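Local coordinates for Bm4233, isoform b (Brugia malayi, PDB 6ANY), which probably binds and transports sterols as a secreted venom allergen-like member of the CAP superfamily, at residues P10-R13 against K14-R18; N20-F23 against R24-I28; Q60-N64 against Q65-G69; R96-A99 against G100-G104; W108-L111 against P112-K116. One frame throughout, in Å; residues are numbered along the deposited sequence.

Contact 1 of 5, residues P10-R13 against K14-R18; sequences PQQR and KDIVR
Gln12 and Ile16, one turn apart near the start of the helix 10-28 of the CAP fold, form the tightly packed side of the first two turns of the helix. The Ile16 CD1 methyl lies 3.5 Å from Gln12 O, while the branch also packs on Ile146 and Cys148 of strand 145-153. The polar end of Gln12 turns away to Arg96 and Gly100, and Arg13, salt-bridged to Glu56, touches Trp51. Backbone bonds of the i to i+4 kind join the two halves, among them Asp15 N to Gln11 O at 2.8 Å. On the solvent side the chains are looser. The Lys14 chain runs back toward Pro10, its CE 4.1 Å from Pro10 CB, and its CB lies over the centre of one face of the Arg18 guanidinium. There the Gln11 chain, bent at chi2 (64°), brings its amide to the Asp15 carboxylate with the two planes 74° apart; the Gln11 NE2 to Asp15 OD1 bond is short at 2.8 Å but weak, since the angle at the hydrogen is only 121°.

Contact 2 of 5, residues N20-F23 against R24-I28; sequences NNKF and RSLLI
The amide planes of Asn20 and Asn21 both stand steeply to the guanidinium of Arg24, at 82° and 61°, in the last turns of the helix 10-28 of the CAP fold. Neither amide stacks on that group: Asn20 meets the aliphatic part of the arginine through ND2, 3.6 Å from Arg24 CD, and Asn21 OD1 lies oblique to the guanidinium, with Arg24 CD 4.1 Å away. The bend of the arginine at chi3 turns its guanidinium to carbonyls outside the helix, where NH2 bonds to Leu47 O and NH1 to the carbonyls of Met138 and Trp140. Met138 O also receives Asn20 ND2, so one carbonyl gathers N-H groups from both residues, and Asn21 OD1 accepts from Leu49 N. These polar ends tie the helix to the end of helix 133-138 and to the chain around Leu47, Leu49 and Trp140. The Phe23 ring points away from residues 24-28 and stacks with Trp108. Beneath the side chains run the helical backbone bonds, of which Leu26 N to Lys22 O is almost straight at 174°. On the outer side Lys22 and Leu26 lie side by side and point the same way, with Lys22 CG 4.1 Å from Leu26 CD1.

Contact 3 of 5, residues Q60-N64 against Q65-G69; sequences QRWAN and QCVFG
Trp62 sends CG anti to its backbone N (chi1 -177°), which swings the indole out over the chain leaving the helix 53-63, while Gln65, with CG beside its own N (chi1 -58°) and a bend at chi2, folds back against the six-membered ring. Gln65 CB lies over one face of the indole and CG comes to 3.7 Å from Trp62 CE3; the amide plane is tilted only 28° from the ring. At the ring edge Trp62 NE1 donates to Gly69 O at 2.8 Å, and CZ2 rests 4.1 Å from Val67 CB. The backbone turns between them: Cys66 N bonds to Ala63 O at 3.0 Å across a type I beta turn, and Cys66 then takes positive phi and forms its disulfide with Cys154. A water lies over one face of the indole, offset toward the rim. Trp62 O takes both Gln65 N and this water, and the water carries the link on to Val67 N, while the indole N-H ties the loop to the helix directly.

Contact 4 of 5, residues R96-A99 against G100-G104; sequences RNTA and GTEAG
The first turn of the helix 99-108, with Thr98 at the N-cap position, is where Thr98 meets Thr101 and Glu102. The Thr98 side chain makes no capping bond; its carbonyl instead begins the helical pattern, receiving Glu102 N at 2.9 Å. Ala99 O takes Ala103 N at the same distance, with an angle of 160° at the hydrogen. Thr101 holds OG1 between its own N and carbonyl carbon (chi1 49°), and this rotation turns the hydroxyl back toward the start of the helix, 3.3 Å from Thr98 O, where any bond is weak and not settled. A water 3.0 Å from Thr101 OG1 makes at most a weak bond to Asn97 O. Glu102 packs its aliphatic part along the cap residue: CG is 3.3 Å from Thr98 O and 4.1 Å from Thr98 OG1, the two side chains running side by side in the same direction. Its chain bends at chi2, and the carboxylate reaches Lys105 through a salt bridge on OE2. The helix start and the chain before it are held from the helix 10-28, where Gln19 reaches Thr101 O. On the sheet side, Ala99 rests on Ile150 of strand 145-153 and Ala103 on Tyr84 of strand 80-87.

Contact 5 of 5, residues W108-L111 against P112-K116; sequences WSEL and PKLYK
Leu111 meets the residues that follow it with its backbone oxygen and both branches of its side chain. From CB, the chain leaves with CG anti to the backbone N (chi1 160°) and passes beside the Pro112 ring, CG lying 3.4 Å from Pro112 N. At the fork CD2 stays on the proline side, 4.2 Å from Pro112 CD, whereas CD1 reaches the tyrosine, 3.8 Å from Tyr115 CD1 and 4.0 Å from Tyr115 CB. That methyl lies oblique to the tyrosine ring. Leu111 also packs on Met40 and on Phe135 of helix 133-138, and Tyr115 shares the Met40 contact before its hydroxyl bonds to Asn118. Pro112 has no N-H to give. The backbone is held by Lys113 N to Ser109 O, by Leu114 N to Glu110 O at 2.8 Å and by the longer Tyr115 N to Leu111 O at 3.2 Å, in which the donor sits 45° out of the carbonyl plane. The side chains of Glu110 and Leu114 touch through carbon alone, CG to CD1, and Glu110 extends its carboxylate to His134 ND1 and Phe135 N. Tyr115 is the first residue to leave helical torsions, and the chain then runs on in extended form. This is a short helix, 110-114, with proline in its first turn, joining helix 99-108 to the following loop within the CAP domain.

How the contacts relate
Contacts 1 and 2 share helix 10-28, with centres about 15 Å apart; in each, a buried polar and apolar side faces the fold and a looser side carries lysines. Contact 4 lies beside contact 1, about 9 Å between centres, and the Gln12 side chain bonds main-chain groups at and just before the start of helix 99-108. Contact 5 follows contact 4 along the chain and meets contact 2 through Trp108, which packs on Phe23 and Leu27, so aromatic packing replaces the hydrogen bonds of the glutamine amide that join contacts 1 and 4. Contact 3 stands apart as the surface member, about 17 Å from the chain centre, where a disulfide, an indole N-H bond and water do the work.

Contact 1 of 5, residues P10-R13 against K14-R18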
loop_
_atom_site.group_PDB
_atom_site.type_symbol
_atom_site.label_atom_id
_atom_site.label_comp_id
_atom_site.label_asym_id
_atom_site.label_seq_id
_atom_site.Cartn_x
_atom_site.Cartn_y
_atom_site.Cartn_z
ATOM N N PRO A 10 9.904 15.164 1.597
ATOM C CA PRO A 10 8.735 15.279 0.778
ATOM C C PRO A 10 8.748 14.358 -0.401
ATOM O O PRO A 10 7.682 13.769 -0.742
ATOM C CB PRO A 10 8.756 16.733 0.329
ATOM C CG PRO A 10 9.507 17.458 1.465
ATOM C CD PRO A 10 10.520 16.487 1.895
ATOM N N GLN A 11 9.913 14.212 -1.008
ATOM C CA GLN A 11 10.070 13.328 -2.143
ATOM C C GLN A 11 9.847 11.851 -1.871
ATOM O O GLN A 11 9.195 11.144 -2.631
ATOM C CB GLN A 11 11.438 13.504 -2.780
ATOM C CG GLN A 11 11.450 12.866 -4.163
ATOM C CD GLN A 11 10.486 13.504 -5.216
ATOM O OE1 GLN A 11 10.066 14.711 -5.101
ATOM N NE2 GLN A 11 10.097 12.665 -6.247
ATOM N N GLN A 12 10.328 11.390 -0.753
ATOM C CA GLN A 12 10.029 10.046 -0.372
ATOM C C GLN A 12 8.520 9.825 -0.260
ATOM O O GLN A 12 8.040 8.816 -0.684
ATOM C CB GLN A 12 10.745 9.693 0.909
ATOM C CG GLN A 12 10.407 8.310 1.457
ATOM C CD GLN A 12 11.499 7.252 1.306
ATOM O OE1 GLN A 12 11.339 6.249 0.612
ATOM N NE2 GLN A 12 12.604 7.485 1.964
ATOM N N ARG A 13 7.792 10.755 0.326
ATOM C CA ARG A 13 6.369 10.621 0.506
ATOM C C ARG A 13 5.676 10.577 -0.848
ATOM O O ARG A 13 4.879 9.699 -1.121
ATOM C CB ARG A 13 5.849 11.800 1.280
ATOM C CG ARG A 13 6.440 11.949 2.636
ATOM C CD ARG A 13 5.829 13.117 3.356
ATOM N NE ARG A 13 6.341 13.236 4.726
ATOM C CZ ARG A 13 7.246 14.103 5.137
ATOM N NH1 ARG A 13 7.740 15.053 4.352
ATOM N NH2 ARG A 13 7.626 14.059 6.384
ATOM N N LYS A 14 6.075 11.472 -1.726
ATOM C CA LYS A 14 5.535 11.482 -3.075
ATOM C C LYS A 14 5.818 10.208 -3.849
ATOM O O LYS A 14 4.953 9.684 -4.533
ATOM C CB LYS A 14 6.122 12.603 -3.907
ATOM C CG LYS A 14 5.741 13.973 -3.437
ATOM C CD LYS A 14 6.440 15.108 -4.215
ATOM C CE LYS A 14 7.056 16.184 -3.310
ATOM N NZ LYS A 14 6.765 17.570 -3.833
ATOM N N ASP A 15 7.052 9.722 -3.789
ATOM C CA ASP A 15 7.397 8.516 -4.521
ATOM C C ASP A 15 6.539 7.310 -4.047
ATOM O O ASP A 15 6.147 6.422 -4.845
ATOM C CB ASP A 15 8.883 8.239 -4.364
ATOM C CG ASP A 15 9.755 9.235 -5.119
ATOM O OD1 ASP A 15 9.216 10.064 -5.860
ATOM O OD2 ASP A 15 11.003 9.212 -4.950
ATOM N N ILE A 16 6.287 7.253 -2.753
ATOM C CA ILE A 16 5.521 6.147 -2.199
ATOM C C ILE A 16 4.104 6.217 -2.736
ATOM O O ILE A 16 3.581 5.202 -3.199
ATOM C CB ILE A 16 5.470 6.202 -0.687
ATOM C CG1 ILE A 16 6.784 5.700 -0.144
ATOM C CG2 ILE A 16 4.268 5.396 -0.140
ATOM C CD1 ILE A 16 7.027 6.079 1.300
ATOM N N VAL A 17 3.529 7.428 -2.725
ATOM C CA VAL A 17 2.137 7.615 -3.155
ATOM C C VAL A 17 1.965 7.371 -4.656
ATOM O O VAL A 17 1.016 6.716 -5.079
ATOM C CB VAL A 17 1.627 9.038 -2.765
ATOM C CG1 VAL A 17 0.334 9.359 -3.453
ATOM C CG2 VAL A 17 1.391 9.106 -1.276
ATOM N N ARG A 18 2.877 7.918 -5.444
ATOM C CA ARG A 18 2.870 7.817 -6.859
ATOM C C ARG A 18 3.037 6.380 -7.282
ATOM O O ARG A 18 2.222 5.912 -8.126
ATOM C CB ARG A 18 3.994 8.672 -7.502
ATOM C CG ARG A 18 3.655 10.143 -7.404
ATOM C CD ARG A 18 4.827 11.073 -7.565
ATOM N NE ARG A 18 4.440 12.485 -7.297
ATOM C CZ ARG A 18 5.277 13.537 -7.314
ATOM N NH1 ARG A 18 6.597 13.416 -7.604
ATOM N NH2 ARG A 18 4.787 14.726 -7.030
#

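Contact 2 of 5, residues N20-F23 against R24-I28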
loop_
_atom_site.group_PDB
_atom_site.type_symbol
_atom_site.label_atom_id
_atom_site.label_comp_id
_atom_site.label_asym_id
_atom_site.label_seq_id
_atom_site.Cartn_x
_atom_site.Cartn_y
_atom_site.Cartn_z
ATOM N N ASN A 20 2.331 3.551 -5.423
ATOM C CA ASN A 20 1.175 2.745 -4.983
ATOM C C ASN A 20 -0.056 3.062 -5.866
ATOM O O ASN A 20 -0.777 2.170 -6.206
ATOM C CB ASN A 20 0.883 2.996 -3.503
ATOM C CG ASN A 20 0.112 1.845 -2.835
ATOM O OD1 ASN A 20 0.199 1.721 -1.592
ATOM N ND2 ASN A 20 -0.709 1.049 -3.617
ATOM N N ASN A 21 -0.200 4.309 -6.315
ATOM C CA ASN A 21 -1.324 4.713 -7.141
ATOM C C ASN A 21 -1.112 4.223 -8.555
ATOM O O ASN A 21 -2.064 3.846 -9.233
ATOM C CB ASN A 21 -1.530 6.207 -7.170
ATOM C CG ASN A 21 -2.240 6.726 -5.984
ATOM O OD1 ASN A 21 -3.066 6.010 -5.356
ATOM N ND2 ASN A 21 -1.901 7.952 -5.604
ATOM N N LYS A 22 0.114 4.258 -9.034
ATOM C CA LYS A 22 0.430 3.616 -10.324
ATOM C C LYS A 22 0.084 2.114 -10.344
ATOM O O LYS A 22 -0.554 1.616 -11.296
ATOM C CB LYS A 22 1.895 3.785 -10.681
ATOM C CG LYS A 22 2.314 3.009 -11.922
ATOM C CD LYS A 22 3.713 3.471 -12.343
ATOM C CE LYS A 22 4.297 2.716 -13.541
ATOM N NZ LYS A 22 5.298 3.532 -14.287
ATOM N N PHE A 23 0.492 1.408 -9.287
ATOM C CA PHE A 23 0.113 0.020 -9.135
ATOM C C PHE A 23 -1.383 -0.166 -9.221
ATOM O O PHE A 23 -1.849 -1.057 -9.912
ATOM C CB PHE A 23 0.641 -0.579 -7.822
ATOM C CG PHE A 23 2.126 -0.888 -7.825
ATOM C CD1 PHE A 23 2.791 -1.236 -8.986
ATOM C CD2 PHE A 23 2.835 -0.874 -6.652
ATOM C CE1 PHE A 23 4.156 -1.538 -8.974
ATOM C CE2 PHE A 23 4.194 -1.174 -6.609
ATOM C CZ PHE A 23 4.856 -1.529 -7.764
ATOM N N ARG A 24 -2.111 0.658 -8.483
ATOM C CA ARG A 24 -3.546 0.552 -8.419
ATOM C C ARG A 24 -4.177 0.768 -9.753
ATOM O O ARG A 24 -5.042 0.005 -10.152
ATOM C CB ARG A 24 -4.088 1.528 -7.391
ATOM C CG ARG A 24 -3.982 0.953 -5.989
ATOM C CD ARG A 24 -3.950 2.037 -4.940
ATOM N NE ARG A 24 -5.275 2.471 -4.508
ATOM C CZ ARG A 24 -6.022 1.897 -3.565
ATOM N NH1 ARG A 24 -5.562 0.867 -2.857
ATOM N NH2 ARG A 24 -7.205 2.447 -3.243
ATOM N N SER A 25 -3.728 1.794 -10.470
ATOM C CA SER A 25 -4.232 2.081 -11.814
ATOM C C SER A 25 -3.924 0.963 -12.806
ATOM O O SER A 25 -4.818 0.490 -13.548
ATOM C CB SER A 25 -3.677 3.425 -12.283
ATOM O OG SER A 25 -4.016 3.628 -13.610
ATOM N N LEU A 26 -2.683 0.494 -12.825
ATOM C CA LEU A 26 -2.315 -0.661 -13.685
ATOM C C LEU A 26 -3.182 -1.845 -13.378
ATOM O O LEU A 26 -3.660 -2.502 -14.281
ATOM C CB LEU A 26 -0.859 -1.057 -13.520
ATOM C CG LEU A 26 0.164 -0.093 -14.130
ATOM C CD1 LEU A 26 1.546 -0.559 -13.781
ATOM C CD2 LEU A 26 0.100 0.021 -15.653
ATOM N N LEU A 27 -3.454 -2.085 -12.096
ATOM C CA LEU A 27 -4.301 -3.196 -11.705
ATOM C C LEU A 27 -5.732 -3.065 -12.214
ATOM O O LEU A 27 -6.285 -4.058 -12.739
ATOM C CB LEU A 27 -4.377 -3.285 -10.180
ATOM C CG LEU A 27 -5.102 -4.432 -9.556
ATOM C CD1 LEU A 27 -4.502 -5.796 -9.974
ATOM C CD2 LEU A 27 -5.137 -4.239 -8.063
ATOM N N ILE A 28 -6.380 -1.908 -11.986
ATOM C CA ILE A 28 -7.805 -1.742 -12.439
ATOM C C ILE A 28 -7.961 -1.617 -13.981
ATOM O O ILE A 28 -9.037 -1.829 -14.499
ATOM C CB ILE A 28 -8.531 -0.590 -11.765
ATOM C CG1 ILE A 28 -7.820 0.716 -12.018
ATOM C CG2 ILE A 28 -8.701 -0.851 -10.261
ATOM C CD1 ILE A 28 -8.621 1.874 -11.519
#

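Contact 3 of 5, residues Q60-N64 against Q65-G69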
loop_
_atom_site.group_PDB
_atom_site.type_symbol
_atom_site.label_atom_id
_atom_site.label_comp_id
_atom_site.label_asym_id
_atom_site.label_seq_id
_atom_site.Cartn_x
_atom_site.Cartn_y
_atom_site.Cartn_z
ATOM N N GLN A 60 5.875 5.928 11.751
ATOM C CA GLN A 60 7.216 6.342 12.189
ATOM C C GLN A 60 7.476 5.941 13.640
ATOM O O GLN A 60 8.581 5.454 13.941
ATOM C CB GLN A 60 7.407 7.879 12.045
ATOM C CG GLN A 60 8.818 8.314 12.237
ATOM C CD GLN A 60 9.759 7.687 11.241
ATOM O OE1 GLN A 60 9.562 7.843 10.072
ATOM N NE2 GLN A 60 10.775 6.966 11.701
ATOM N N ARG A 61 6.483 6.115 14.525
ATOM C CA ARG A 61 6.681 5.728 15.914
ATOM C C ARG A 61 7.067 4.268 16.008
ATOM O O ARG A 61 7.934 3.935 16.823
ATOM C CB ARG A 61 5.510 6.033 16.858
ATOM C CG ARG A 61 5.430 7.526 17.221
ATOM C CD ARG A 61 4.301 7.815 18.219
ATOM N NE ARG A 61 2.967 7.654 17.605
ATOM C CZ ARG A 61 2.211 8.633 17.063
ATOM N NH1 ARG A 61 2.605 9.903 17.015
ATOM N NH2 ARG A 61 1.036 8.333 16.550
ATOM N N TRP A 62 6.439 3.425 15.157
ATOM C CA TRP A 62 6.733 2.041 15.155
ATOM C C TRP A 62 8.058 1.697 14.524
ATOM O O TRP A 62 8.810 0.943 15.112
ATOM C CB TRP A 62 5.580 1.208 14.586
ATOM C CG TRP A 62 5.872 -0.224 14.662
ATOM C CD1 TRP A 62 6.088 -1.065 13.631
ATOM C CD2 TRP A 62 6.078 -0.979 15.856
ATOM N NE1 TRP A 62 6.377 -2.320 14.106
ATOM C CE2 TRP A 62 6.348 -2.304 15.466
ATOM C CE3 TRP A 62 5.966 -0.676 17.228
ATOM C CZ2 TRP A 62 6.536 -3.328 16.371
ATOM C CZ3 TRP A 62 6.186 -1.697 18.144
ATOM C CH2 TRP A 62 6.468 -3.008 17.708
ATOM N N ALA A 63 8.406 2.354 13.422
ATOM C CA ALA A 63 9.675 2.183 12.762
ATOM C C ALA A 63 10.874 2.461 13.639
ATOM O O ALA A 63 11.892 1.768 13.561
ATOM C CB ALA A 63 9.727 3.080 11.508
ATOM N N ASN A 64 10.779 3.506 14.460
ATOM C CA ASN A 64 11.787 3.854 15.467
ATOM C C ASN A 64 12.154 2.715 16.400
ATOM O O ASN A 64 13.235 2.723 16.896
ATOM C CB ASN A 64 11.248 5.044 16.337
ATOM C CG ASN A 64 11.203 6.366 15.554
ATOM O OD1 ASN A 64 11.732 6.444 14.435
ATOM N ND2 ASN A 64 10.563 7.372 16.095
ATOM N N GLN A 65 11.264 1.739 16.625
ATOM C CA GLN A 65 11.567 0.584 17.468
ATOM C C GLN A 65 12.560 -0.389 16.867
ATOM O O GLN A 65 13.146 -1.145 17.627
ATOM C CB GLN A 65 10.312 -0.203 17.829
ATOM C CG GLN A 65 9.242 0.562 18.536
ATOM C CD GLN A 65 9.749 1.302 19.724
ATOM O OE1 GLN A 65 10.339 0.726 20.649
ATOM N NE2 GLN A 65 9.530 2.611 19.715
ATOM N N CYS A 66 12.760 -0.347 15.525
ATOM C CA CYS A 66 13.637 -1.251 14.809
ATOM C C CYS A 66 13.248 -2.725 15.050
ATOM O O CYS A 66 14.082 -3.598 15.291
ATOM C CB CYS A 66 15.083 -0.991 15.164
ATOM S SG CYS A 66 15.684 0.574 14.528
ATOM N N VAL A 67 11.951 -3.001 14.987
ATOM C CA VAL A 67 11.475 -4.342 15.155
ATOM C C VAL A 67 10.792 -4.763 13.908
ATOM O O VAL A 67 9.794 -4.117 13.472
ATOM C CB VAL A 67 10.449 -4.407 16.310
ATOM C CG1 VAL A 67 9.836 -5.779 16.408
ATOM C CG2 VAL A 67 11.120 -4.102 17.681
ATOM N N PHE A 68 11.239 -5.891 13.340
ATOM C CA PHE A 68 10.587 -6.460 12.170
ATOM C C PHE A 68 9.381 -7.229 12.616
ATOM O O PHE A 68 9.453 -8.465 12.858
ATOM C CB PHE A 68 11.552 -7.391 11.420
ATOM C CG PHE A 68 10.971 -7.966 10.181
ATOM C CD1 PHE A 68 10.539 -7.126 9.114
ATOM C CD2 PHE A 68 10.784 -9.330 10.049
ATOM C CE1 PHE A 68 9.976 -7.673 7.970
ATOM C CE2 PHE A 68 10.229 -9.890 8.854
ATOM C CZ PHE A 68 9.847 -9.065 7.815
ATOM N N GLY A 69 8.268 -6.524 12.739
ATOM C CA GLY A 69 7.000 -7.142 13.144
ATOM C C GLY A 69 5.907 -6.105 13.203
ATOM O O GLY A 69 6.134 -4.903 13.048
HETATM O O HOH W 1 9.868 -1.332 13.873
#

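Contact 4 of 5, residues R96-A99 against G100-G104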
loop_
_atom_site.group_PDB
_atom_site.type_symbol
_atom_site.label_atom_id
_atom_site.label_comp_id
_atom_site.label_asym_id
_atom_site.label_seq_id
_atom_site.Cartn_x
_atom_site.Cartn_y
_atom_site.Cartn_z
ATOM N N ARG A 96 18.024 4.607 1.945
ATOM C CA ARG A 96 16.924 5.314 2.573
ATOM C C ARG A 96 15.991 5.998 1.611
ATOM O O ARG A 96 14.782 6.006 1.852
ATOM C CB ARG A 96 17.435 6.347 3.559
ATOM C CG ARG A 96 16.402 6.803 4.542
ATOM C CD ARG A 96 16.959 7.880 5.482
ATOM N NE ARG A 96 15.839 8.438 6.234
ATOM C CZ ARG A 96 15.353 8.023 7.398
ATOM N NH1 ARG A 96 15.903 7.043 8.071
ATOM N NH2 ARG A 96 14.275 8.622 7.882
ATOM N N ASN A 97 16.558 6.616 0.570
ATOM C CA ASN A 97 15.812 7.411 -0.368
ATOM C C ASN A 97 14.845 6.573 -1.277
ATOM O O ASN A 97 13.897 7.109 -1.790
ATOM C CB ASN A 97 16.732 8.418 -1.151
ATOM C CG ASN A 97 17.713 7.763 -2.125
ATOM O OD1 ASN A 97 17.506 6.651 -2.641
ATOM N ND2 ASN A 97 18.835 8.487 -2.395
ATOM N N THR A 98 15.099 5.282 -1.456
ATOM C CA THR A 98 14.180 4.377 -2.107
ATOM C C THR A 98 13.549 3.381 -1.133
ATOM O O THR A 98 13.034 2.325 -1.539
ATOM C CB THR A 98 14.924 3.567 -3.177
ATOM O OG1 THR A 98 16.044 2.916 -2.566
ATOM C CG2 THR A 98 15.425 4.497 -4.326
ATOM N N ALA A 99 13.584 3.640 0.170
ATOM C CA ALA A 99 13.040 2.602 1.095
ATOM C C ALA A 99 11.565 2.306 0.839
ATOM O O ALA A 99 11.175 1.125 0.759
ATOM C CB ALA A 99 13.229 2.997 2.512
ATOM N N GLY A 100 10.750 3.366 0.690
ATOM C CA GLY A 100 9.304 3.213 0.514
ATOM C C GLY A 100 8.912 2.492 -0.736
ATOM O O GLY A 100 8.057 1.619 -0.705
ATOM N N THR A 101 9.628 2.754 -1.822
ATOM C CA THR A 101 9.309 2.178 -3.117
ATOM C C THR A 101 9.858 0.751 -3.227
ATOM O O THR A 101 9.300 -0.115 -3.947
ATOM C CB THR A 101 9.832 3.055 -4.295
ATOM O OG1 THR A 101 11.219 3.410 -4.103
ATOM C CG2 THR A 101 8.960 4.272 -4.472
ATOM N N GLU A 102 10.965 0.489 -2.557
ATOM C CA GLU A 102 11.435 -0.862 -2.493
ATOM C C GLU A 102 10.468 -1.709 -1.677
ATOM O O GLU A 102 10.188 -2.886 -2.028
ATOM C CB GLU A 102 12.847 -0.925 -1.874
ATOM C CG GLU A 102 14.003 -0.576 -2.833
ATOM C CD GLU A 102 13.963 -1.478 -4.081
ATOM O OE1 GLU A 102 14.212 -2.698 -3.987
ATOM O OE2 GLU A 102 13.527 -0.984 -5.140
ATOM N N ALA A 103 9.986 -1.150 -0.568
ATOM C CA ALA A 103 9.002 -1.854 0.209
ATOM C C ALA A 103 7.693 -2.120 -0.545
ATOM O O ALA A 103 7.080 -3.149 -0.352
ATOM C CB ALA A 103 8.690 -1.095 1.480
ATOM N N GLY A 104 7.287 -1.207 -1.398
ATOM C CA GLY A 104 6.001 -1.314 -2.112
ATOM C C GLY A 104 6.169 -2.381 -3.136
ATOM O O GLY A 104 5.291 -3.198 -3.338
HETATM O O HOH W 2 10.821 5.540 -1.996
#

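Contact 5 of 5, residues W108-L111 against P112-K116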
loop_
_atom_site.group_PDB
_atom_site.type_symbol
_atom_site.label_atom_id
_atom_site.label_comp_id
_atom_site.label_asym_id
_atom_site.label_seq_id
_atom_site.Cartn_x
_atom_site.Cartn_y
_atom_site.Cartn_z
ATOM N N TRP A 108 3.926 -5.669 -3.030
ATOM C CA TRP A 108 3.141 -5.811 -4.249
ATOM C C TRP A 108 3.494 -7.084 -4.991
ATOM O O TRP A 108 2.596 -7.699 -5.633
ATOM C CB TRP A 108 3.304 -4.590 -5.156
ATOM C CG TRP A 108 2.261 -4.561 -6.226
ATOM C CD1 TRP A 108 2.337 -5.175 -7.473
ATOM C CD2 TRP A 108 0.959 -3.947 -6.155
ATOM N NE1 TRP A 108 1.162 -4.943 -8.155
ATOM C CE2 TRP A 108 0.311 -4.195 -7.379
ATOM C CE3 TRP A 108 0.276 -3.228 -5.176
ATOM C CZ2 TRP A 108 -0.938 -3.693 -7.665
ATOM C CZ3 TRP A 108 -0.974 -2.742 -5.472
ATOM C CH2 TRP A 108 -1.576 -3.009 -6.679
ATOM N N SER A 109 4.751 -7.540 -4.869
ATOM C CA SER A 109 5.203 -8.723 -5.588
ATOM C C SER A 109 4.434 -9.980 -5.175
ATOM O O SER A 109 4.507 -11.017 -5.854
ATOM C CB SER A 109 6.720 -8.986 -5.357
ATOM O OG SER A 109 6.971 -9.564 -4.041
ATOM N N GLU A 110 3.710 -9.919 -4.057
ATOM C CA GLU A 110 2.796 -11.005 -3.665
ATOM C C GLU A 110 1.774 -11.359 -4.730
ATOM O O GLU A 110 1.348 -12.537 -4.808
ATOM C CB GLU A 110 2.099 -10.713 -2.320
ATOM C CG GLU A 110 3.030 -10.778 -1.145
ATOM C CD GLU A 110 2.438 -10.272 0.135
ATOM O OE1 GLU A 110 1.321 -9.721 0.129
ATOM O OE2 GLU A 110 3.107 -10.421 1.183
ATOM N N LEU A 111 1.415 -10.382 -5.591
ATOM C CA LEU A 111 0.386 -10.650 -6.573
ATOM C C LEU A 111 0.837 -11.694 -7.603
ATOM O O LEU A 111 0.156 -12.740 -7.763
ATOM C CB LEU A 111 -0.107 -9.371 -7.234
ATOM C CG LEU A 111 -0.824 -9.561 -8.600
ATOM C CD1 LEU A 111 -2.188 -10.216 -8.418
ATOM C CD2 LEU A 111 -0.968 -8.263 -9.331
ATOM N N PRO A 112 1.959 -11.425 -8.318
ATOM C CA PRO A 112 2.399 -12.382 -9.339
ATOM C C PRO A 112 2.972 -13.649 -8.767
ATOM O O PRO A 112 2.782 -14.714 -9.347
ATOM C CB PRO A 112 3.448 -11.600 -10.124
ATOM C CG PRO A 112 3.850 -10.499 -9.233
ATOM C CD PRO A 112 2.653 -10.128 -8.489
ATOM N N LYS A 113 3.596 -13.576 -7.606
ATOM C CA LYS A 113 4.253 -14.763 -6.976
ATOM C C LYS A 113 3.361 -15.659 -6.124
ATOM O O LYS A 113 3.580 -16.841 -6.146
ATOM C CB LYS A 113 5.428 -14.362 -6.110
ATOM C CG LYS A 113 6.441 -13.484 -6.786
ATOM C CD LYS A 113 6.950 -14.008 -8.128
ATOM C CE LYS A 113 8.291 -14.717 -8.050
ATOM N NZ LYS A 113 9.138 -14.494 -9.269
ATOM N N LEU A 114 2.398 -15.100 -5.378
ATOM C CA LEU A 114 1.572 -15.875 -4.445
ATOM C C LEU A 114 0.035 -15.816 -4.626
ATOM O O LEU A 114 -0.692 -16.578 -3.959
ATOM C CB LEU A 114 1.883 -15.439 -3.042
ATOM C CG LEU A 114 3.340 -15.634 -2.598
ATOM C CD1 LEU A 114 3.532 -14.823 -1.342
ATOM C CD2 LEU A 114 3.627 -17.114 -2.347
ATOM N N TYR A 115 -0.466 -14.900 -5.418
ATOM C CA TYR A 115 -1.927 -14.655 -5.514
ATOM C C TYR A 115 -2.520 -15.490 -6.664
ATOM O O TYR A 115 -2.321 -15.208 -7.810
ATOM C CB TYR A 115 -2.219 -13.178 -5.691
ATOM C CG TYR A 115 -3.665 -12.837 -5.662
ATOM C CD1 TYR A 115 -4.445 -12.856 -6.816
ATOM C CD2 TYR A 115 -4.255 -12.508 -4.506
ATOM C CE1 TYR A 115 -5.783 -12.529 -6.783
ATOM C CE2 TYR A 115 -5.571 -12.145 -4.478
ATOM C CZ TYR A 115 -6.334 -12.211 -5.627
ATOM O OH TYR A 115 -7.640 -11.868 -5.595
ATOM N N LYS A 116 -3.231 -16.541 -6.305
ATOM C CA LYS A 116 -3.801 -17.411 -7.304
ATOM C C LYS A 116 -5.016 -16.748 -7.948
ATOM O O LYS A 116 -5.691 -15.882 -7.353
ATOM C CB LYS A 116 -4.231 -18.761 -6.667
ATOM C CG LYS A 116 -5.578 -18.657 -5.956
ATOM C CD LYS A 116 -5.969 -19.932 -5.185
ATOM C CE LYS A 116 -7.207 -19.640 -4.378
ATOM N NZ LYS A 116 -7.615 -20.762 -3.529
#